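Local coordinates for protein aminoacyl-histidine dipeptidase (Vibrio alginolyticus, PDB 3MRU) that probably hydrolyses dipeptides, among them those with a C-terminal histidine such as carnosine, as a zinc-dependent metallopeptidase of the M20 family, at residues A[199-204]-A[269-274]; A[247-252]-A[319-324]; A[343-348]-A[429-434]; A[407-412]-A[447-452]. One frame throughout, in Å; residues are numbered along the deposited sequence.

Interaction 1. Residues A[199-204]-A[269-274]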
loop_
_atom_site.group_PDB
_atom_site.type_symbol
_atom_site.label_atom_id
_atom_site.label_comp_id
_atom_site.label_asym_id
_atom_site.label_seq_id
_atom_site.Cartn_x
_atom_site.Cartn_y
_atom_site.Cartn_z
ATOM N N ASP A 199 -23.501 29.833 15.903
ATOM C CA ASP A 199 -23.962 31.136 16.374
ATOM C C ASP A 199 -23.257 32.223 15.595
ATOM O O ASP A 199 -22.081 32.078 15.251
ATOM C CB ASP A 199 -23.711 31.276 17.868
ATOM C CG ASP A 199 -24.501 30.261 18.675
ATOM O OD1 ASP A 199 -24.287 30.196 19.906
ATOM O OD2 ASP A 199 -25.343 29.524 18.086
ATOM N N ALA A 200 -23.985 33.298 15.302
ATOM C CA ALA A 200 -23.481 34.371 14.439
ATOM C C ALA A 200 -22.298 35.134 15.035
ATOM O O ALA A 200 -22.161 35.282 16.261
ATOM C CB ALA A 200 -24.604 35.336 14.041
ATOM N N ILE A 201 -21.453 35.590 14.119
ATOM C CA ILE A 201 -20.271 36.407 14.352
ATOM C C ILE A 201 -20.574 37.651 15.191
ATOM O O ILE A 201 -21.338 38.510 14.752
ATOM C CB ILE A 201 -19.724 36.886 12.984
ATOM C CG1 ILE A 201 -20.221 35.972 11.838
ATOM C CG2 ILE A 201 -18.204 37.052 13.025
ATOM C CD1 ILE A 201 -19.794 34.487 11.969
ATOM N N PRO A 202 -19.966 37.776 16.386
ATOM C CA PRO A 202 -20.308 38.963 17.194
ATOM C C PRO A 202 -19.729 40.287 16.634
ATOM O O PRO A 202 -18.765 40.277 15.849
ATOM C CB PRO A 202 -19.766 38.623 18.594
ATOM C CG PRO A 202 -18.701 37.587 18.361
ATOM C CD PRO A 202 -18.977 36.899 17.048
ATOM N N ALA A 203 -20.339 41.404 17.041
ATOM C CA ALA A 203 -20.061 42.718 16.473
ATOM C C ALA A 203 -18.572 43.048 16.439
ATOM O O ALA A 203 -17.855 42.886 17.440
ATOM C CB ALA A 203 -20.827 43.790 17.240
ATOM N N GLY A 204 -18.120 43.498 15.268
ATOM C CA GLY A 204 -16.742 43.973 15.078
ATOM C C GLY A 204 -15.691 42.907 14.789
ATOM O O GLY A 204 -14.519 43.224 14.569
ATOM N N THR A 269 -10.289 29.329 8.720
ATOM C CA THR A 269 -10.705 30.727 8.737
ATOM C C THR A 269 -11.398 30.940 10.071
ATOM O O THR A 269 -12.127 30.076 10.547
ATOM C CB THR A 269 -11.598 31.160 7.532
ATOM O OG1 THR A 269 -12.964 30.848 7.796
ATOM C CG2 THR A 269 -11.161 30.499 6.220
ATOM N N VAL A 270 -11.120 32.070 10.696
ATOM C CA VAL A 270 -11.668 32.361 12.003
ATOM C C VAL A 270 -12.166 33.800 12.063
ATOM O O VAL A 270 -11.729 34.668 11.282
ATOM C CB VAL A 270 -10.620 32.133 13.175
ATOM C CG1 VAL A 270 -10.005 30.721 13.137
ATOM C CG2 VAL A 270 -9.516 33.218 13.191
ATOM N N ALA A 271 -13.072 34.030 13.013
ATOM C CA ALA A 271 -13.514 35.356 13.394
ATOM C C ALA A 271 -12.845 35.753 14.710
ATOM O O ALA A 271 -12.683 34.920 15.603
ATOM C CB ALA A 271 -15.015 35.362 13.551
ATOM N N LEU A 272 -12.454 37.028 14.816
ATOM C CA LEU A 272 -11.854 37.608 16.046
ATOM C C LEU A 272 -12.102 39.125 16.127
ATOM O O LEU A 272 -12.311 39.769 15.081
ATOM C CB LEU A 272 -10.345 37.313 16.134
ATOM C CG LEU A 272 -9.290 38.174 15.434
ATOM C CD1 LEU A 272 -7.923 37.788 15.952
ATOM C CD2 LEU A 272 -9.322 38.039 13.919
ATOM N N PRO A 273 -12.071 39.699 17.365
ATOM C CA PRO A 273 -12.147 41.158 17.514
ATOM C C PRO A 273 -11.006 41.824 16.735
ATOM O O PRO A 273 -9.854 41.342 16.788
ATOM C CB PRO A 273 -11.949 41.371 19.023
ATOM C CG PRO A 273 -12.340 40.099 19.660
ATOM C CD PRO A 273 -11.931 39.034 18.678
ATOM N N ALA A 274 -11.317 42.899 16.004
ATOM C CA ALA A 274 -10.294 43.612 15.224
ATOM C C ALA A 274 -9.137 44.156 16.101
ATOM O O ALA A 274 -8.050 44.443 15.586
ATOM C CB ALA A 274 -10.930 44.710 14.370
#

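Interaction 2. Residues A[247-252]-A[319-324]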
loop_
_atom_site.group_PDB
_atom_site.type_symbol
_atom_site.label_atom_id
_atom_site.label_comp_id
_atom_site.label_asym_id
_atom_site.label_seq_id
_atom_site.Cartn_x
_atom_site.Cartn_y
_atom_site.Cartn_z
ATOM N N ASP A 247 -9.419 34.809 22.256
ATOM C CA ASP A 247 -10.884 34.935 22.099
ATOM C C ASP A 247 -11.410 34.874 20.643
ATOM O O ASP A 247 -12.431 35.489 20.307
ATOM C CB ASP A 247 -11.413 36.175 22.848
ATOM C CG ASP A 247 -12.789 35.941 23.491
ATOM O OD1 ASP A 247 -13.640 35.278 22.855
ATOM O OD2 ASP A 247 -13.022 36.421 24.628
ATOM N N LEU A 248 -10.715 34.114 19.795
ATOM C CA LEU A 248 -11.147 33.910 18.416
ATOM C C LEU A 248 -12.095 32.732 18.223
ATOM O O LEU A 248 -12.014 31.725 18.917
ATOM C CB LEU A 248 -9.967 33.807 17.460
ATOM C CG LEU A 248 -8.779 32.915 17.756
ATOM C CD1 LEU A 248 -9.175 31.482 17.640
ATOM C CD2 LEU A 248 -7.721 33.250 16.731
ATOM N N ARG A 249 -12.986 32.898 17.249
ATOM C CA ARG A 249 -14.094 32.005 17.003
ATOM C C ARG A 249 -13.903 31.373 15.650
ATOM O O ARG A 249 -13.338 31.972 14.738
ATOM C CB ARG A 249 -15.375 32.801 17.013
ATOM C CG ARG A 249 -15.515 33.698 18.220
ATOM C CD ARG A 249 -16.040 32.923 19.431
ATOM N NE ARG A 249 -17.250 32.145 19.119
ATOM C CZ ARG A 249 -18.461 32.675 18.901
ATOM N NH1 ARG A 249 -18.640 33.994 18.948
ATOM N NH2 ARG A 249 -19.496 31.885 18.619
ATOM N N LEU A 250 -14.398 30.155 15.519
ATOM C CA LEU A 250 -14.043 29.301 14.408
ATOM C C LEU A 250 -15.154 29.150 13.387
ATOM O O LEU A 250 -16.285 28.788 13.722
ATOM C CB LEU A 250 -13.693 27.931 14.967
ATOM C CG LEU A 250 -13.409 26.712 14.110
ATOM C CD1 LEU A 250 -12.040 26.811 13.495
ATOM C CD2 LEU A 250 -13.485 25.511 15.018
ATOM N N VAL A 251 -14.842 29.446 12.136
ATOM C CA VAL A 251 -15.813 29.214 11.068
ATOM C C VAL A 251 -15.535 27.999 10.167
ATOM O O VAL A 251 -16.414 27.189 9.900
ATOM C CB VAL A 251 -16.116 30.540 10.226
ATOM C CG1 VAL A 251 -15.003 31.572 10.338
ATOM C CG2 VAL A 251 -16.439 30.239 8.766
ATOM N N GLU A 252 -14.282 27.867 9.756
ATOM C CA GLU A 252 -13.892 26.926 8.720
ATOM C C GLU A 252 -12.565 26.211 9.085
ATOM O O GLU A 252 -11.651 26.831 9.633
ATOM C CB GLU A 252 -13.769 27.674 7.379
ATOM C CG GLU A 252 -13.342 26.850 6.177
ATOM C CD GLU A 252 -14.476 26.056 5.582
ATOM O OE1 GLU A 252 -14.485 25.885 4.338
ATOM O OE2 GLU A 252 -15.355 25.603 6.354
ATOM N N ALA A 319 -19.102 25.444 22.729
ATOM C CA ALA A 319 -18.953 24.075 23.224
ATOM C C ALA A 319 -18.535 23.122 22.119
ATOM O O ALA A 319 -17.848 22.138 22.382
ATOM C CB ALA A 319 -20.235 23.593 23.883
ATOM N N ASP A 320 -18.942 23.419 20.889
ATOM C CA ASP A 320 -18.516 22.638 19.726
ATOM C C ASP A 320 -17.079 22.960 19.311
ATOM O O ASP A 320 -16.294 22.062 18.996
ATOM C CB ASP A 320 -19.475 22.855 18.547
ATOM C CG ASP A 320 -20.847 22.200 18.762
ATOM O OD1 ASP A 320 -20.925 21.186 19.517
ATOM O OD2 ASP A 320 -21.839 22.706 18.159
ATOM N N GLN A 321 -16.753 24.251 19.299
ATOM C CA GLN A 321 -15.393 24.714 19.032
ATOM C C GLN A 321 -14.447 24.084 20.035
ATOM O O GLN A 321 -13.413 23.527 19.673
ATOM C CB GLN A 321 -15.319 26.229 19.154
ATOM C CG GLN A 321 -13.973 26.792 18.867
ATOM C CD GLN A 321 -14.033 28.235 18.448
ATOM O OE1 GLN A 321 -13.062 28.965 18.610
ATOM N NE2 GLN A 321 -15.169 28.659 17.892
ATOM N N GLN A 322 -14.823 24.152 21.298
ATOM C CA GLN A 322 -13.986 23.605 22.333
ATOM C C GLN A 322 -13.700 22.114 22.137
ATOM O O GLN A 322 -12.522 21.732 21.970
ATOM C CB GLN A 322 -14.550 23.952 23.708
ATOM C CG GLN A 322 -14.568 25.472 23.891
ATOM C CD GLN A 322 -14.830 25.940 25.315
ATOM O OE1 GLN A 322 -15.488 25.248 26.109
ATOM N NE2 GLN A 322 -14.332 27.142 25.640
ATOM N N ARG A 323 -14.759 21.296 22.085
ATOM C CA ARG A 323 -14.616 19.828 22.004
ATOM C C ARG A 323 -13.912 19.328 20.733
ATOM O O ARG A 323 -13.134 18.380 20.777
ATOM C CB ARG A 323 -15.952 19.112 22.255
ATOM C CG ARG A 323 -16.963 19.165 21.125
ATOM C CD ARG A 323 -18.402 18.926 21.628
ATOM N NE ARG A 323 -19.346 19.001 20.520
ATOM C CZ ARG A 323 -19.622 17.977 19.723
ATOM N NH1 ARG A 323 -19.053 16.796 19.933
ATOM N NH2 ARG A 323 -20.465 18.129 18.716
ATOM N N PHE A 324 -14.165 19.989 19.615
ATOM C CA PHE A 324 -13.505 19.616 18.385
ATOM C C PHE A 324 -12.009 19.888 18.516
ATOM O O PHE A 324 -11.179 19.034 18.180
ATOM C CB PHE A 324 -14.104 20.367 17.186
ATOM C CG PHE A 324 -13.243 20.332 15.954
ATOM C CD1 PHE A 324 -12.937 19.142 15.337
ATOM C CD2 PHE A 324 -12.719 21.502 15.425
ATOM C CE1 PHE A 324 -12.140 19.134 14.203
ATOM C CE2 PHE A 324 -11.926 21.501 14.290
ATOM C CZ PHE A 324 -11.635 20.330 13.675
#

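Interaction 3. Residues A[343-348]-A[429-434]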
loop_
_atom_site.group_PDB
_atom_site.type_symbol
_atom_site.label_atom_id
_atom_site.label_comp_id
_atom_site.label_asym_id
_atom_site.label_seq_id
_atom_site.Cartn_x
_atom_site.Cartn_y
_atom_site.Cartn_z
ATOM N N GLU A 343 14.673 -4.211 13.680
ATOM C CA GLU A 343 15.804 -3.386 13.254
ATOM C C GLU A 343 15.243 -2.085 12.628
ATOM O O GLU A 343 15.460 -1.823 11.453
ATOM C CB GLU A 343 16.743 -4.085 12.222
ATOM C CG GLU A 343 17.147 -5.575 12.552
ATOM C CD GLU A 343 17.133 -6.528 11.320
ATOM O OE1 GLU A 343 16.675 -7.691 11.455
ATOM O OE2 GLU A 343 17.574 -6.135 10.211
ATOM N N GLY A 344 14.514 -1.283 13.403
ATOM C CA GLY A 344 14.106 0.069 12.966
ATOM C C GLY A 344 12.936 0.321 12.015
ATOM O O GLY A 344 12.945 1.278 11.240
ATOM N N VAL A 345 11.917 -0.527 12.113
ATOM C CA VAL A 345 10.748 -0.501 11.247
ATOM C C VAL A 345 9.550 -0.060 12.063
ATOM O O VAL A 345 9.401 -0.474 13.222
ATOM C CB VAL A 345 10.533 -1.978 10.771
ATOM C CG1 VAL A 345 9.170 -2.191 10.095
ATOM C CG2 VAL A 345 11.653 -2.411 9.853
ATOM N N VAL A 346 8.700 0.772 11.460
ATOM C CA VAL A 346 7.453 1.205 12.108
ATOM C C VAL A 346 6.443 0.063 12.266
ATOM O O VAL A 346 5.967 -0.514 11.283
ATOM C CB VAL A 346 6.770 2.331 11.343
ATOM C CG1 VAL A 346 5.523 2.754 12.078
ATOM C CG2 VAL A 346 7.712 3.506 11.146
ATOM N N GLU A 347 6.111 -0.261 13.506
ATOM C CA GLU A 347 5.093 -1.264 13.759
ATOM C C GLU A 347 3.663 -0.720 13.639
ATOM O O GLU A 347 2.821 -1.357 13.009
ATOM C CB GLU A 347 5.297 -1.915 15.113
ATOM C CG GLU A 347 4.405 -3.108 15.337
ATOM C CD GLU A 347 4.583 -3.711 16.713
ATOM O OE1 GLU A 347 4.311 -3.011 17.730
ATOM O OE2 GLU A 347 4.997 -4.894 16.769
ATOM N N THR A 348 3.379 0.429 14.247
ATOM C CA THR A 348 2.027 0.989 14.196
ATOM C C THR A 348 2.068 2.489 13.926
ATOM O O THR A 348 3.000 3.166 14.354
ATOM C CB THR A 348 1.202 0.722 15.497
ATOM O OG1 THR A 348 1.312 -0.642 15.910
ATOM C CG2 THR A 348 -0.257 1.010 15.251
ATOM N N ILE A 429 16.370 -7.059 2.145
ATOM C CA ILE A 429 15.129 -7.562 2.759
ATOM C C ILE A 429 14.405 -6.400 3.429
ATOM O O ILE A 429 15.050 -5.554 4.034
ATOM C CB ILE A 429 15.392 -8.656 3.818
ATOM C CG1 ILE A 429 15.926 -9.924 3.167
ATOM C CG2 ILE A 429 14.119 -9.028 4.582
ATOM C CD1 ILE A 429 16.549 -10.937 4.117
ATOM N N MET A 430 13.072 -6.362 3.319
ATOM C CA MET A 430 12.288 -5.205 3.779
ATOM C C MET A 430 10.962 -5.497 4.474
ATOM O O MET A 430 10.514 -6.645 4.549
ATOM C CB MET A 430 12.010 -4.270 2.618
ATOM C CG MET A 430 13.168 -3.416 2.286
ATOM S SD MET A 430 12.675 -2.096 1.190
ATOM C CE MET A 430 12.436 -0.749 2.365
ATOM N N VAL A 431 10.361 -4.433 5.002
ATOM C CA VAL A 431 8.999 -4.445 5.527
ATOM C C VAL A 431 8.376 -3.121 5.112
ATOM O O VAL A 431 8.835 -2.069 5.543
ATOM C CB VAL A 431 8.959 -4.582 7.067
ATOM C CG1 VAL A 431 7.558 -4.388 7.585
ATOM C CG2 VAL A 431 9.422 -5.934 7.479
ATOM N N ILE A 432 7.369 -3.153 4.245
ATOM C CA ILE A 432 6.714 -1.902 3.861
ATOM C C ILE A 432 5.532 -1.623 4.747
ATOM O O ILE A 432 4.774 -2.523 5.123
ATOM C CB ILE A 432 6.266 -1.768 2.351
ATOM C CG1 ILE A 432 6.055 -3.120 1.678
ATOM C CG2 ILE A 432 7.236 -0.900 1.568
ATOM C CD1 ILE A 432 4.809 -3.855 2.121
ATOM N N HIS A 433 5.384 -0.350 5.068
ATOM C CA HIS A 433 4.294 0.080 5.889
ATOM C C HIS A 433 3.156 0.334 4.912
ATOM O O HIS A 433 2.701 1.479 4.754
ATOM C CB HIS A 433 4.685 1.342 6.664
ATOM C CG HIS A 433 4.007 1.452 7.986
ATOM N ND1 HIS A 433 4.156 0.504 8.972
ATOM C CD2 HIS A 433 3.152 2.377 8.474
ATOM C CE1 HIS A 433 3.417 0.842 10.012
ATOM N NE2 HIS A 433 2.805 1.979 9.739
ATOM N N ALA A 434 2.718 -0.752 4.256
ATOM C CA ALA A 434 1.707 -0.700 3.201
ATOM C C ALA A 434 1.029 -2.060 2.990
ATOM O O ALA A 434 1.437 -3.074 3.556
ATOM C CB ALA A 434 2.265 -0.177 1.916
#

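Interaction 4. Residues A[407-412]-A[447-452]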
loop_
_atom_site.group_PDB
_atom_site.type_symbol
_atom_site.label_atom_id
_atom_site.label_comp_id
_atom_site.label_asym_id
_atom_site.label_seq_id
_atom_site.Cartn_x
_atom_site.Cartn_y
_atom_site.Cartn_z
ATOM N N ALA A 407 11.438 -12.788 12.556
ATOM C CA ALA A 407 12.876 -12.741 12.317
ATOM C C ALA A 407 13.531 -14.112 12.302
ATOM O O ALA A 407 13.261 -14.968 13.157
ATOM C CB ALA A 407 13.561 -11.916 13.356
ATOM N N ASP A 408 14.374 -14.300 11.290
ATOM C CA ASP A 408 14.982 -15.583 10.950
ATOM C C ASP A 408 13.991 -16.754 10.965
ATOM O O ASP A 408 14.287 -17.839 11.480
ATOM C CB ASP A 408 16.243 -15.891 11.766
ATOM C CG ASP A 408 17.436 -16.236 10.874
ATOM O OD1 ASP A 408 17.510 -15.693 9.741
ATOM O OD2 ASP A 408 18.298 -17.041 11.301
ATOM N N SER A 409 12.810 -16.509 10.400
ATOM C CA SER A 409 11.938 -17.580 9.957
ATOM C C SER A 409 12.788 -18.433 9.028
ATOM O O SER A 409 13.781 -17.942 8.447
ATOM C CB SER A 409 10.721 -17.014 9.218
ATOM O OG SER A 409 11.090 -16.465 7.959
ATOM N N GLU A 410 12.392 -19.700 8.893
ATOM C CA GLU A 410 13.046 -20.656 7.985
ATOM C C GLU A 410 13.409 -20.115 6.599
ATOM O O GLU A 410 14.575 -20.146 6.173
ATOM C CB GLU A 410 12.088 -21.826 7.700
ATOM C CG GLU A 410 11.616 -22.625 8.924
ATOM C CD GLU A 410 10.728 -23.814 8.536
ATOM O OE1 GLU A 410 9.667 -23.606 7.892
ATOM O OE2 GLU A 410 11.094 -24.962 8.880
ATOM N N ILE A 411 12.373 -19.589 5.936
ATOM C CA ILE A 411 12.391 -19.219 4.520
ATOM C C ILE A 411 13.105 -17.882 4.309
ATOM O O ILE A 411 13.881 -17.730 3.371
ATOM C CB ILE A 411 10.967 -19.282 3.860
ATOM C CG1 ILE A 411 11.033 -19.709 2.378
ATOM C CG2 ILE A 411 10.107 -18.050 4.164
ATOM C CD1 ILE A 411 11.726 -18.715 1.437
ATOM N N MET A 412 12.880 -16.926 5.198
ATOM C CA MET A 412 13.632 -15.694 5.126
ATOM C C MET A 412 15.118 -15.990 5.232
ATOM O O MET A 412 15.911 -15.452 4.462
ATOM C CB MET A 412 13.198 -14.724 6.226
ATOM C CG MET A 412 13.629 -13.269 5.968
ATOM S SD MET A 412 13.441 -12.721 4.232
ATOM C CE MET A 412 11.751 -13.214 3.859
ATOM N N ASN A 447 -0.094 -19.772 10.342
ATOM C CA ASN A 447 1.022 -20.696 10.458
ATOM C C ASN A 447 2.029 -20.492 9.328
ATOM O O ASN A 447 3.238 -20.583 9.545
ATOM C CB ASN A 447 0.523 -22.142 10.464
ATOM C CG ASN A 447 -0.430 -22.425 11.610
ATOM O OD1 ASN A 447 -0.543 -21.634 12.547
ATOM N ND2 ASN A 447 -1.121 -23.556 11.540
ATOM N N MET A 448 1.532 -20.215 8.124
ATOM C CA MET A 448 2.422 -19.986 6.985
ATOM C C MET A 448 3.208 -18.702 7.063
ATOM O O MET A 448 2.636 -17.622 7.187
ATOM C CB MET A 448 1.640 -19.957 5.683
ATOM C CG MET A 448 1.320 -21.313 5.138
ATOM S SD MET A 448 1.617 -21.267 3.378
ATOM C CE MET A 448 0.227 -20.275 2.808
ATOM N N ASP A 449 4.525 -18.825 6.972
ATOM C CA ASP A 449 5.388 -17.667 6.750
ATOM C C ASP A 449 5.584 -17.594 5.248
ATOM O O ASP A 449 5.140 -18.494 4.522
ATOM C CB ASP A 449 6.756 -17.880 7.393
ATOM C CG ASP A 449 7.484 -19.090 6.816
ATOM O OD1 ASP A 449 6.785 -20.065 6.407
ATOM O OD2 ASP A 449 8.754 -19.062 6.776
ATOM N N MET A 450 6.267 -16.550 4.784
ATOM C CA MET A 450 6.363 -16.309 3.361
ATOM C C MET A 450 7.324 -15.211 2.959
ATOM O O MET A 450 7.943 -14.555 3.799
ATOM C CB MET A 450 4.974 -16.014 2.790
ATOM C CG MET A 450 4.150 -15.014 3.562
ATOM S SD MET A 450 2.411 -15.098 3.098
ATOM C CE MET A 450 1.973 -16.688 3.833
ATOM N N VAL A 451 7.447 -15.047 1.645
ATOM C CA VAL A 451 8.371 -14.109 1.045
ATOM C C VAL A 451 7.744 -13.575 -0.217
ATOM O O VAL A 451 6.912 -14.226 -0.829
ATOM C CB VAL A 451 9.733 -14.752 0.651
ATOM C CG1 VAL A 451 10.802 -13.688 0.557
ATOM C CG2 VAL A 451 10.173 -15.766 1.648
ATOM N N SER A 452 8.180 -12.388 -0.599
ATOM C CA SER A 452 7.750 -11.756 -1.804
ATOM C C SER A 452 8.951 -11.084 -2.458
ATOM O O SER A 452 9.547 -10.179 -1.895
ATOM C CB SER A 452 6.648 -10.743 -1.488
ATOM O OG SER A 452 6.735 -9.589 -2.324
#

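Interaction 1. Residues A[199-204]-A[269-274]
Apolar contact is carried by one pair, Ile201 and Ala271. The branch methyl CG2 of Ile201 rests on Ala271 CB at 3.6 Å, and the CB of Ala271 points at the loop to receive it. The same two residues both touch Val315, and Ile201 also reaches Ala313, so a small apolar cluster forms between strand 315-316 and the loop that joins strands 181-199 and 205-213.

Main-chain proximity makes up the second kind of contact, at the far end of the loop. There the carbonyl oxygen of Gly204 comes within 3.5 Å of Ala274 N, with Ala274 CB 3.9 Å from the same Gly204 O. These are van der Waals approaches, and Gly204 is poorly ordered. Its positive phi (84°) is one that glycine adopts readily, just before strand 205-213 begins.

Between these two points the chains run almost parallel, 8° apart in direction. Strand 266-273 lies between strands 205-213 and 249-255 of the same large mixed sheet, Val270 bonding to Arg208 through the backbone. Pro202 of the loop touches Arg249 on the second of these neighbours. Between the two segments themselves, a single methyl pair and a carbonyl near a chain end amount to attachment by small, nondirectional forces, and the poor order of Gly204 suggests that its end of the loop is the more mobile.

Interaction 2. Residues A[247-252]-A[319-324]
Gln321 and Phe324 of helix 318-330 both meet Leu250, whose strand passes the helix at 79° with the axes of the two short segments 9.0 Å apart. Taking the helix in order, Asp320 comes first and works within the helix and toward strand 181-199. Its OD1 receives Arg323 NE at 2.9 Å in a salt bridge one turn along, and Arg323 NH2 reaches the same oxygen, so the guanidinium grips side-on with OD1 in its plane. Asp320 OD2 bonds to Thr197 N, which ties the helix to strand 181-199.

Gln321 is the residue that reaches the strand. Its CG lies anti to the backbone N (chi1 -179°) and the chain stays extended beyond, driving the amide up to the main chain between Leu248 and Leu250. Gln321 CG lies 4.1 Å from Leu250 CB. As modelled, Gln321 OE1 is 3.0 Å from Leu248 O and Gln321 NE2 2.9 Å from Leu250 N; the amide is probably turned over in the model.

Arg323 adds a bond from NH1 to Ala390 O. Phe324 closes the series: Leu250 CD2 stands at the edge of its ring, 4.1 Å from Phe324 CD2, and the ring also meets Phe194 edge-to-face and packs against Phe253. Where helix 318-330 crosses strand 249-255 of the large mixed sheet, a buried amide thus lies against main-chain N and O, and if turned back may pair with both, beside an apolar leucine-phenylalanine contact.

Interaction 3. Residues A[343-348]-A[429-434]
Two valines reach each other through the same branch: CG1 lies anti to the backbone N in both Val345 (chi1 168°) and Val431 (chi1 172°), and these methyls meet at 3.7 Å. The side chains cross at about a right angle. Val346 also holds CG1 anti to its N, which carries this methyl over the imidazole of His433. The CH-pi contact puts Val346 CG1 3.9 Å from the centroid of the His433 ring, 29° off the ring normal, with Val346 CB over the same ring nearer its rim.

Val346 O is 3.1 Å from His433 ND1, tilted well out of the ring plane. Glu347 O, by contrast, lies at the edge in the plane of the ring, 3.8 Å from His433 CE1. The firm polar partner is beyond the segment, where NE2 bonds to Ser349 OG. The ring is therefore held at its far nitrogen and covered by a valine on one face. The CB of Glu347 points away from strand 430-432 and its carboxylate forms a salt bridge with Arg337, while Val346 also packs on Val335 and Met338.

Strand 430-432, which runs parallel to strand 181-199, ends just before His433, the centre of an inverse gamma turn whose Ala434 N to Ile432 O bond is weak. Side chains at the end of strand 430-432 and the start of strand 346-358 thus meet, although these two strands are not paired in the large mixed sheet to which both belong.

Interaction 4. Residues A[407-412]-A[447-452]
This is a buried helix-on-sheet contact: the first turn of helix 410-420 packs on strand 449-452, the outermost strand at one end of a six-stranded mixed sheet. Ile411 and Val451 form its apolar centre. Ile411 lays CG2 and CD1 against Val451 CG2, at 3.4 Å and 3.3 Å respectively, and reaches past the edge strand to Ile168 and Leu170. Met412 comes in beside it; its chain bends at both chi2 (41°) and chi3 (50°), which folds the terminal CE back onto Val451 CG1 at 3.5 Å. The two valine methyls are thus shared between neighbouring helix residues.

Asp449 lies at the helix start, its carboxylate beside the N-cap and also against Ile411 CG2. OD2 is 3.7 Å from Ser409 OG and 4.3 Å from Glu410 N, close to the positive end of the helix, which would probably favour its charge. Glu410 OE1, 4.8 Å from Asp449 OD2, should work the other way, though Glu410 OE2 also has Lys73 as a long, weak ion partner. Ser409 serves as the N-cap, its OG accepting a weak bond from Met412 N (3.3 Å).

Across the strand, Met450 turns from the helix to Trp403 and Cys438. Val451 pairs through its backbone with Leu169 and Asn171, and its side chain is about 11 Å from that of the zinc ligand Asp173. A helix packed on a mixed, mainly parallel sheet close to the metal site is consistent with the alpha/beta catalytic domain of M20 zinc peptidases.

From the N terminus, interaction 1 opens at 199-204 and interaction 2 at 247-252 before 269-274 closes the first and 319-324 the second, so the two loops, of 64 and 66 residues, cross. Their strands 266-273 and 249-255 are neighbours, with a probable hydrogen bond from Arg249 N to Ala271 O. Interactions 3 and 4 follow in series and also cross: 343-348 and 407-412 open before 429-434 and 447-452 close. They touch where Ile429 packs on Met412. Interactions 1 to 3 reach the same large sheet, interaction 3 about 38 Å between centres from interaction 2, while interaction 4 belongs to the separate six-stranded sheet.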